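Side-chain contacts in peptidase M3B, oligoendopeptidase F (Enterococcus faecium, PDB 2QR4), which probably hydrolyses peptide bonds in oligopeptides, as a metallopeptidase of family M3, whose members typically use zinc held by an HEXXH helix: residues I120-D125 / N538-V543; P164-E169 / R193-K198; L260-R265 / D561-F566. All blocks are in the same frame, centred on the assembly; numbering follows the deposited sequence. Where two conformers were deposited one is given.

Interaction 1 of 3, residues I120-D125 / N538-V543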
loop_
_atom_site.group_PDB
_atom_site.type_symbol
_atom_site.label_atom_id
_atom_site.label_comp_id
_atom_site.label_asym_id
_atom_site.label_seq_id
_atom_site.Cartn_x
_atom_site.Cartn_y
_atom_site.Cartn_z
ATOM N N ILE A 120 31.161 13.262 -0.100
ATOM C CA ILE A 120 31.882 12.187 -0.778
ATOM C C ILE A 120 32.374 11.125 0.216
ATOM O O ILE A 120 32.480 9.951 -0.120
ATOM C CB ILE A 120 33.057 12.741 -1.614
ATOM C CG1 ILE A 120 32.517 13.591 -2.767
ATOM C CG2 ILE A 120 33.926 11.611 -2.156
ATOM C CD1 ILE A 120 31.367 12.927 -3.518
ATOM N N GLN A 121 32.647 11.554 1.444
ATOM C CA GLN A 121 33.087 10.664 2.507
ATOM C C GLN A 121 32.031 9.622 2.854
ATOM O O GLN A 121 32.352 8.445 3.009
ATOM C CB GLN A 121 33.440 11.469 3.764
ATOM C CG GLN A 121 34.133 10.663 4.842
ATOM C CD GLN A 121 35.582 10.398 4.506
ATOM O OE1 GLN A 121 36.442 11.260 4.692
ATOM N NE2 GLN A 121 35.866 9.201 4.008
ATOM N N GLN A 122 30.780 10.057 2.989
ATOM C CA GLN A 122 29.679 9.154 3.311
ATOM C C GLN A 122 29.586 8.074 2.269
ATOM O O GLN A 122 29.433 6.889 2.591
ATOM C CB GLN A 122 28.343 9.897 3.369
ATOM C CG GLN A 122 27.911 10.311 4.761
ATOM C CD GLN A 122 28.998 11.054 5.522
ATOM O OE1 GLN A 122 30.085 10.523 5.767
ATOM N NE2 GLN A 122 28.699 12.286 5.916
ATOM N N ILE A 123 29.679 8.494 1.014
ATOM C CA ILE A 123 29.537 7.568 -0.094
ATOM C C ILE A 123 30.623 6.511 -0.051
ATOM O O ILE A 123 30.317 5.325 -0.129
ATOM C CB ILE A 123 29.533 8.291 -1.436
ATOM C CG1 ILE A 123 28.291 9.183 -1.521
ATOM C CG2 ILE A 123 29.553 7.274 -2.566
ATOM C CD1 ILE A 123 28.326 10.140 -2.644
ATOM N N VAL A 124 31.873 6.952 0.106
ATOM C CA VAL A 124 33.033 6.063 0.216
ATOM C C VAL A 124 32.913 5.099 1.397
ATOM O O VAL A 124 33.299 3.929 1.305
ATOM C CB VAL A 124 34.349 6.876 0.332
ATOM C CG1 VAL A 124 35.509 6.006 0.838
ATOM C CG2 VAL A 124 34.697 7.518 -1.007
ATOM N N ASP A 125 32.367 5.591 2.504
ATOM C CA ASP A 125 32.207 4.777 3.702
ATOM C C ASP A 125 31.029 3.819 3.565
ATOM O O ASP A 125 30.791 2.991 4.431
ATOM C CB ASP A 125 31.965 5.665 4.928
ATOM C CG ASP A 125 33.207 6.385 5.389
ATOM O OD1 ASP A 125 33.049 7.375 6.128
ATOM O OD2 ASP A 125 34.332 5.973 5.024
ATOM N N ASN A 538 23.614 21.318 13.767
ATOM C CA ASN A 538 23.120 20.032 13.260
ATOM C C ASN A 538 24.186 19.250 12.489
ATOM O O ASN A 538 24.893 19.805 11.645
ATOM C CB ASN A 538 21.837 20.197 12.429
ATOM C CG ASN A 538 21.868 21.420 11.527
ATOM O OD1 ASN A 538 22.914 22.041 11.330
ATOM N ND2 ASN A 538 20.713 21.770 10.975
ATOM N N SER A 539 24.296 17.962 12.791
ATOM C CA SER A 539 25.390 17.153 12.275
ATOM C C SER A 539 24.946 15.731 11.976
ATOM O O SER A 539 24.007 15.223 12.582
ATOM C CB SER A 539 26.549 17.140 13.278
ATOM O OG SER A 539 27.504 16.144 12.959
ATOM N N ASP A 540 25.638 15.099 11.033
ATOM C CA ASP A 540 25.394 13.706 10.676
ATOM C C ASP A 540 25.993 12.771 11.721
ATOM O O ASP A 540 25.927 11.549 11.584
ATOM C CB ASP A 540 26.005 13.395 9.303
ATOM C CG ASP A 540 25.081 13.758 8.145
ATOM O OD1 ASP A 540 23.875 13.433 8.208
ATOM O OD2 ASP A 540 25.566 14.352 7.158
ATOM N N TYR A 541 26.585 13.348 12.761
ATOM C CA TYR A 541 27.285 12.558 13.768
ATOM C C TYR A 541 26.848 12.900 15.197
ATOM O O TYR A 541 27.674 13.293 16.024
ATOM C CB TYR A 541 28.797 12.729 13.613
ATOM C CG TYR A 541 29.364 12.120 12.347
ATOM C CD1 TYR A 541 29.820 10.805 12.325
ATOM C CD2 TYR A 541 29.451 12.866 11.174
ATOM C CE1 TYR A 541 30.338 10.247 11.165
ATOM C CE2 TYR A 541 29.971 12.322 10.010
ATOM C CZ TYR A 541 30.412 11.012 10.009
ATOM O OH TYR A 541 30.926 10.473 8.849
ATOM N N PRO A 542 25.549 12.713 15.497
ATOM C CA PRO A 542 24.975 13.098 16.786
ATOM C C PRO A 542 25.651 12.431 17.978
ATOM O O PRO A 542 25.787 13.066 19.023
ATOM C CB PRO A 542 23.519 12.630 16.683
ATOM C CG PRO A 542 23.516 11.609 15.590
ATOM C CD PRO A 542 24.542 12.088 14.620
ATOM N N VAL A 543 26.084 11.178 17.843
ATOM C CA VAL A 543 26.713 10.546 18.998
ATOM C C VAL A 543 28.149 10.991 19.297
ATOM O O VAL A 543 28.553 10.984 20.457
ATOM C CB VAL A 543 26.457 8.995 19.138
ATOM C CG1 VAL A 543 25.520 8.447 18.062
ATOM C CG2 VAL A 543 27.757 8.198 19.291
#
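Gln122 and Tyr541 reach for each other from opposite directions, and only the ends of the two side chains meet. The phenol hydroxyl, Tyr541 OH, donates to the amide oxygen, Gln122 OE1, across 3.2 Å, a weak hydrogen bond. Amide and ring stand 77° apart, and the oxygen approaches the ring obliquely. A bend in the glutamine chain (chi2 51°) carries its amide off helix 117-124 toward the tyrosine. The amide nitrogen, Gln122 NE2, is 4.0 Å from Asp540 OD2, too far for a hydrogen bond, with the amide and carboxylate planes 82° apart. Behind the tyrosine the chain makes an ST turn, Tyr541 N donating to Ser539 OG at 2.9 Å, and Tyr541 itself takes the N-cap position of helix 542-548. The turn probably helps to hold the backbone from which the phenol projects. His243 meets the same corner, stacking on the Tyr541 ring and bonding through ND1 to Asp540 O, while its side chain also touches Gln122. Elsewhere on helix 117-124, Ile120 packs on helices 91-95 and 100-109, and Ile123 on 91-95.

Interaction 2 of 3, residues P164-E169 / R193-K198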
loop_
_atom_site.group_PDB
_atom_site.type_symbol
_atom_site.label_atom_id
_atom_site.label_comp_id
_atom_site.label_asym_id
_atom_site.label_seq_id
_atom_site.Cartn_x
_atom_site.Cartn_y
_atom_site.Cartn_z
ATOM N N PRO A 164 -17.438 7.687 16.274
ATOM C CA PRO A 164 -18.826 7.838 16.666
ATOM C C PRO A 164 -19.059 9.111 17.473
ATOM O O PRO A 164 -18.121 9.822 17.822
ATOM C CB PRO A 164 -19.116 6.585 17.522
ATOM C CG PRO A 164 -17.842 5.820 17.616
ATOM C CD PRO A 164 -16.728 6.682 17.082
ATOM N N THR A 165 -20.331 9.380 17.727
ATOM C CA THR A 165 -20.798 10.421 18.619
ATOM C C THR A 165 -20.769 9.920 20.061
ATOM O O THR A 165 -21.023 8.749 20.319
ATOM C CB THR A 165 -22.266 10.758 18.233
ATOM O OG1 THR A 165 -22.293 11.958 17.455
ATOM C CG2 THR A 165 -23.162 10.903 19.449
ATOM N N ILE A 166 -20.478 10.803 21.004
ATOM C CA ILE A 166 -20.637 10.471 22.411
ATOM C C ILE A 166 -21.474 11.549 23.089
ATOM O O ILE A 166 -21.796 12.563 22.472
ATOM C CB ILE A 166 -19.275 10.407 23.134
ATOM C CG1 ILE A 166 -18.586 11.777 23.080
ATOM C CG2 ILE A 166 -18.400 9.320 22.528
ATOM C CD1 ILE A 166 -17.369 11.918 23.969
ATOM N N GLU A 167 -21.818 11.335 24.358
ATOM C CA GLU A 167 -22.376 12.412 25.176
ATOM C C GLU A 167 -21.216 13.167 25.796
ATOM O O GLU A 167 -20.359 12.563 26.438
ATOM C CB GLU A 167 -23.286 11.881 26.291
ATOM C CG GLU A 167 -24.069 13.002 26.984
ATOM C CD GLU A 167 -24.597 12.631 28.367
ATOM O OE1 GLU A 167 -24.694 13.538 29.221
ATOM O OE2 GLU A 167 -24.912 11.445 28.604
ATOM N N GLY A 168 -21.195 14.483 25.615
ATOM C CA GLY A 168 -20.062 15.295 26.044
ATOM C C GLY A 168 -20.063 15.809 27.478
ATOM O O GLY A 168 -20.717 15.251 28.360
ATOM N N GLU A 169 -19.313 16.879 27.728
ATOM C CA GLU A 169 -19.126 17.362 29.099
ATOM C C GLU A 169 -20.365 18.031 29.691
ATOM O O GLU A 169 -20.639 17.898 30.885
ATOM C CB GLU A 169 -17.923 18.305 29.196
ATOM C CG GLU A 169 -16.581 17.599 29.171
ATOM C CD GLU A 169 -15.577 18.256 30.091
ATOM O OE1 GLU A 169 -14.395 18.363 29.717
ATOM O OE2 GLU A 169 -15.976 18.668 31.193
ATOM N N ARG A 193 -14.225 10.774 29.389
ATOM C CA ARG A 193 -12.959 10.103 29.104
ATOM C C ARG A 193 -13.169 8.664 28.621
ATOM O O ARG A 193 -12.638 8.255 27.578
ATOM C CB ARG A 193 -12.069 10.118 30.360
ATOM C CG ARG A 193 -11.076 11.240 30.390
ATOM C CD ARG A 193 -10.584 11.628 31.786
ATOM N NE ARG A 193 -10.367 10.532 32.726
ATOM C CZ ARG A 193 -10.522 10.690 34.043
ATOM N NH1 ARG A 193 -10.904 11.871 34.502
ATOM N NH2 ARG A 193 -10.321 9.694 34.904
ATOM N N GLU A 194 -13.933 7.891 29.379
ATOM C CA GLU A 194 -14.128 6.477 29.064
ATOM C C GLU A 194 -14.845 6.357 27.737
ATOM O O GLU A 194 -14.553 5.480 26.918
ATOM C CB GLU A 194 -14.943 5.807 30.167
ATOM C CG GLU A 194 -15.366 4.372 29.898
ATOM C CD GLU A 194 -16.277 3.843 31.001
ATOM O OE1 GLU A 194 -16.781 4.661 31.794
ATOM O OE2 GLU A 194 -16.485 2.618 31.090
ATOM N N ALA A 195 -15.787 7.257 27.511
ATOM C CA ALA A 195 -16.599 7.178 26.304
ATOM C C ALA A 195 -15.804 7.571 25.049
ATOM O O ALA A 195 -15.985 6.970 23.998
ATOM C CB ALA A 195 -17.850 8.032 26.463
ATOM N N ALA A 196 -14.928 8.571 25.168
ATOM C CA ALA A 196 -14.068 9.004 24.056
ATOM C C ALA A 196 -13.094 7.922 23.689
ATOM O O ALA A 196 -12.886 7.632 22.514
ATOM C CB ALA A 196 -13.288 10.287 24.412
ATOM N N PHE A 197 -12.494 7.329 24.712
ATOM C CA PHE A 197 -11.505 6.276 24.544
ATOM C C PHE A 197 -12.135 5.086 23.821
ATOM O O PHE A 197 -11.606 4.633 22.810
ATOM C CB PHE A 197 -10.966 5.891 25.927
ATOM C CG PHE A 197 -9.990 4.760 25.929
ATOM C CD1 PHE A 197 -8.641 4.985 25.705
ATOM C CD2 PHE A 197 -10.411 3.469 26.211
ATOM C CE1 PHE A 197 -7.731 3.939 25.734
ATOM C CE2 PHE A 197 -9.510 2.417 26.233
ATOM C CZ PHE A 197 -8.165 2.652 25.995
ATOM N N LYS A 198 -13.277 4.610 24.318
ATOM C CA LYS A 198 -13.993 3.466 23.709
ATOM C C LYS A 198 -14.573 3.743 22.326
ATOM O O LYS A 198 -14.594 2.858 21.461
ATOM C CB LYS A 198 -15.102 2.952 24.638
ATOM C CG LYS A 198 -14.559 2.007 25.687
ATOM C CD LYS A 198 -15.448 1.835 26.903
ATOM C CE LYS A 198 -14.683 1.018 27.926
ATOM N NZ LYS A 198 -15.455 0.860 29.178
#
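On the helix that carries Ala195, where Ile166 meets it, Lys198 NZ forms a salt bridge to Glu194 OE2 at 2.8 Å, one turn apart along helix 190-206. The carboxylate oxygen is approached on its anti lone pair, away from its partner oxygen. This bond stays within the helix; between 164-169 and 193-198 the contact is apolar and centres on a single isoleucine. Ile166 comes within 6.5 Å of Ala195, CA to CA, and its side chain splits over two consecutive alanines. The gamma methyl CG2 rests against Ala195, 3.7 Å from the backbone oxygen Ala195 O and 4.2 Å from the methyl Ala195 CB. The longer branch goes to Ala196, with Ile166 CD1 4.4 Å from Ala196 CB. Chi1 of 62° sets CG1 between the backbone N and the carbonyl carbon, and the extended chi2 (169°) then carries CD1 on to the second alanine. The two alanines, ending at CB, probably let the strand come this close to the helix, and no hydrogen bond crosses between the two segments. A little earlier on the same helix, Arg191 NH1 does make a polar bond to the strand, at Glu167 O. Strand 165-167 is one arm of a two-stranded antiparallel hairpin, paired with 173-175 through backbone bonds between Ile166 and Val174. Leu184 of helix 178-185 touches both Ile166 and Ala196. Strand 165-167 thus lies against helix 190-206, with helix 178-185 packed beside both.

Interaction 3 of 3, residues L260-R265 / D561-F566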
loop_
_atom_site.group_PDB
_atom_site.type_symbol
_atom_site.label_atom_id
_atom_site.label_comp_id
_atom_site.label_asym_id
_atom_site.label_seq_id
_atom_site.Cartn_x
_atom_site.Cartn_y
_atom_site.Cartn_z
ATOM N N LEU A 260 11.445 -0.456 34.609
ATOM C CA LEU A 260 9.983 -0.402 34.531
ATOM C C LEU A 260 9.330 -0.309 35.916
ATOM O O LEU A 260 8.290 0.322 36.072
ATOM C CB LEU A 260 9.424 -1.613 33.763
ATOM C CG LEU A 260 9.783 -1.632 32.278
ATOM C CD1 LEU A 260 9.260 -2.874 31.634
ATOM C CD2 LEU A 260 9.255 -0.381 31.558
ATOM N N PRO A 261 9.929 -0.942 36.929
ATOM C CA PRO A 261 9.298 -0.760 38.246
ATOM C C PRO A 261 9.106 0.715 38.649
ATOM O O PRO A 261 8.173 1.017 39.391
ATOM C CB PRO A 261 10.263 -1.479 39.217
ATOM C CG PRO A 261 10.948 -2.532 38.351
ATOM C CD PRO A 261 11.111 -1.828 36.986
ATOM N N LEU A 262 9.971 1.622 38.190
ATOM C CA LEU A 262 9.753 3.052 38.464
ATOM C C LEU A 262 8.439 3.593 37.866
ATOM O O LEU A 262 7.702 4.289 38.556
ATOM C CB LEU A 262 10.918 3.890 37.978
ATOM C CG LEU A 262 12.217 3.663 38.739
ATOM C CD1 LEU A 262 13.331 4.485 38.093
ATOM C CD2 LEU A 262 12.028 4.018 40.193
ATOM N N LEU A 263 8.152 3.260 36.601
ATOM C CA LEU A 263 6.862 3.572 35.971
ATOM C C LEU A 263 5.720 2.922 36.750
ATOM O O LEU A 263 4.696 3.560 37.016
ATOM C CB LEU A 263 6.809 3.045 34.530
ATOM C CG LEU A 263 6.081 3.815 33.408
ATOM C CD1 LEU A 263 5.519 2.874 32.344
ATOM C CD2 LEU A 263 4.991 4.728 33.891
ATOM N N HIS A 264 5.889 1.641 37.087
ATOM C CA HIS A 264 4.880 0.911 37.835
ATOM C C HIS A 264 4.506 1.696 39.074
ATOM O O HIS A 264 3.323 1.922 39.343
ATOM C CB HIS A 264 5.371 -0.495 38.223
ATOM C CG HIS A 264 5.588 -1.400 37.051
ATOM N ND1 HIS A 264 6.141 -2.657 37.172
ATOM C CD2 HIS A 264 5.361 -1.217 35.728
ATOM C CE1 HIS A 264 6.228 -3.215 35.977
ATOM N NE2 HIS A 264 5.757 -2.364 35.084
ATOM N N ARG A 265 5.527 2.134 39.805
ATOM C CA ARG A 265 5.352 2.945 41.004
ATOM C C ARG A 265 4.634 4.268 40.729
ATOM O O ARG A 265 3.774 4.677 41.508
ATOM C CB ARG A 265 6.706 3.258 41.625
ATOM C CG ARG A 265 7.054 2.444 42.825
ATOM C CD ARG A 265 7.452 3.388 43.954
ATOM N NE ARG A 265 8.869 3.712 43.940
ATOM C CZ ARG A 265 9.403 4.659 44.696
ATOM N NH1 ARG A 265 8.629 5.378 45.491
ATOM N NH2 ARG A 265 10.701 4.901 44.646
ATOM N N ASP A 561 21.380 7.795 35.082
ATOM C CA ASP A 561 21.325 9.064 35.821
ATOM C C ASP A 561 19.931 9.702 35.771
ATOM O O ASP A 561 19.438 10.218 36.771
ATOM C CB ASP A 561 22.349 10.056 35.285
ATOM C CG ASP A 561 23.776 9.668 35.621
ATOM O OD1 ASP A 561 23.975 8.815 36.524
ATOM O OD2 ASP A 561 24.697 10.225 34.976
ATOM N N ALA A 562 19.306 9.661 34.600
ATOM C CA ALA A 562 17.972 10.204 34.433
ATOM C C ALA A 562 17.003 9.414 35.314
ATOM O O ALA A 562 16.229 9.994 36.080
ATOM C CB ALA A 562 17.553 10.133 32.966
HETATM N N MSE A 563 17.076 8.088 35.210
HETATM C CA MSE A 563 16.275 7.196 36.032
HETATM C C MSE A 563 16.414 7.499 37.522
HETATM O O MSE A 563 15.427 7.521 38.257
HETATM C CB MSE A 563 16.650 5.746 35.761
HETATM C CG MSE A 563 16.252 5.248 34.388
HETATM SE SE MSE A 563 14.319 5.344 34.049
HETATM C CE MSE A 563 14.345 4.661 32.213
ATOM N N SER A 564 17.636 7.746 37.968
ATOM C CA SER A 564 17.859 8.017 39.371
ATOM C C SER A 564 17.105 9.280 39.755
ATOM O O SER A 564 16.517 9.376 40.844
ATOM C CB SER A 564 19.348 8.160 39.683
ATOM O OG SER A 564 19.520 8.678 41.002
HETATM N N MSE A 565 17.114 10.247 38.850
HETATM C CA MSE A 565 16.420 11.492 39.096
HETATM C C MSE A 565 14.903 11.294 39.113
HETATM O O MSE A 565 14.189 11.954 39.856
HETATM C CB MSE A 565 16.776 12.496 38.022
HETATM C CG MSE A 565 16.176 13.877 38.262
HETATM SE SE MSE A 565 16.824 15.204 36.973
HETATM C CE MSE A 565 18.682 14.557 36.771
ATOM N N PHE A 566 14.412 10.394 38.273
ATOM C CA PHE A 566 12.982 10.144 38.210
ATOM C C PHE A 566 12.563 9.578 39.549
ATOM O O PHE A 566 11.567 10.006 40.128
ATOM C CB PHE A 566 12.664 9.165 37.084
ATOM C CG PHE A 566 11.207 8.855 36.929
ATOM C CD1 PHE A 566 10.429 9.560 36.024
ATOM C CD2 PHE A 566 10.621 7.830 37.654
ATOM C CE1 PHE A 566 9.086 9.258 35.853
ATOM C CE2 PHE A 566 9.271 7.528 37.498
ATOM C CZ PHE A 566 8.504 8.238 36.598
#
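With CG anti to its carbonyl carbon (chi1 -67°) and an extended second torsion, Leu262 pushes its side chain out from helix 260-274 toward helix 557-579, where Phe566 answers with CG anti to the backbone N (chi1 -179°), turning its ring back toward the leucine. The two side chains meet along one border of the ring: Leu262 CB is 4.0 Å from Phe566 CD2. Slightly farther along that border, Phe566 CE2 comes 3.8 Å from the backbone oxygen Leu262 O, which sits at the ring edge and near its plane. The leucine's far end passes on to the preceding turn of the helix, where Leu262 CD1 lies 3.7 Å from Met563 O and 4.2 Å from Met563 CB; Met563 is a selenomethionine in this crystal. Leu262 thus spans two residues three apart, Met563 and Phe566, on the facing helix, a helix-to-helix contact within the largely helical M3 peptidase fold. Helix 418-454 adds Phe432, which meets both Phe566 and Met563. Farther along, Arg265 joins the same two helices by a salt bridge to Glu574 and a hydrogen bond to Asn571. No hydrogen bond crosses between 260-265 and 561-566, so their mutual hold rests on van der Waals contact, perhaps with slight electrostatic help where the carbonyl oxygen faces the electropositive rim of the phenyl ring.

Chemistry follows place in the fold here: the one polar bond, a weak one, goes with the surface contact, interaction 1, whereas apolar side chains make the partly buried interaction 2 and the buried interaction 3. They share no helix or strand, although helices 542-548 and 557-579, which serve interactions 1 and 3, follow one another in the chain. Interactions 1 and 2 lie on opposite sides of the chain's centre, with centres 49 Å apart, while interaction 3 comes within about 15 Å of each, nearest atoms measured. Interaction 2 is local in sequence, joining a hairpin to a nearby helix, whereas interactions 1 and 3 bring together segments hundreds of residues apart.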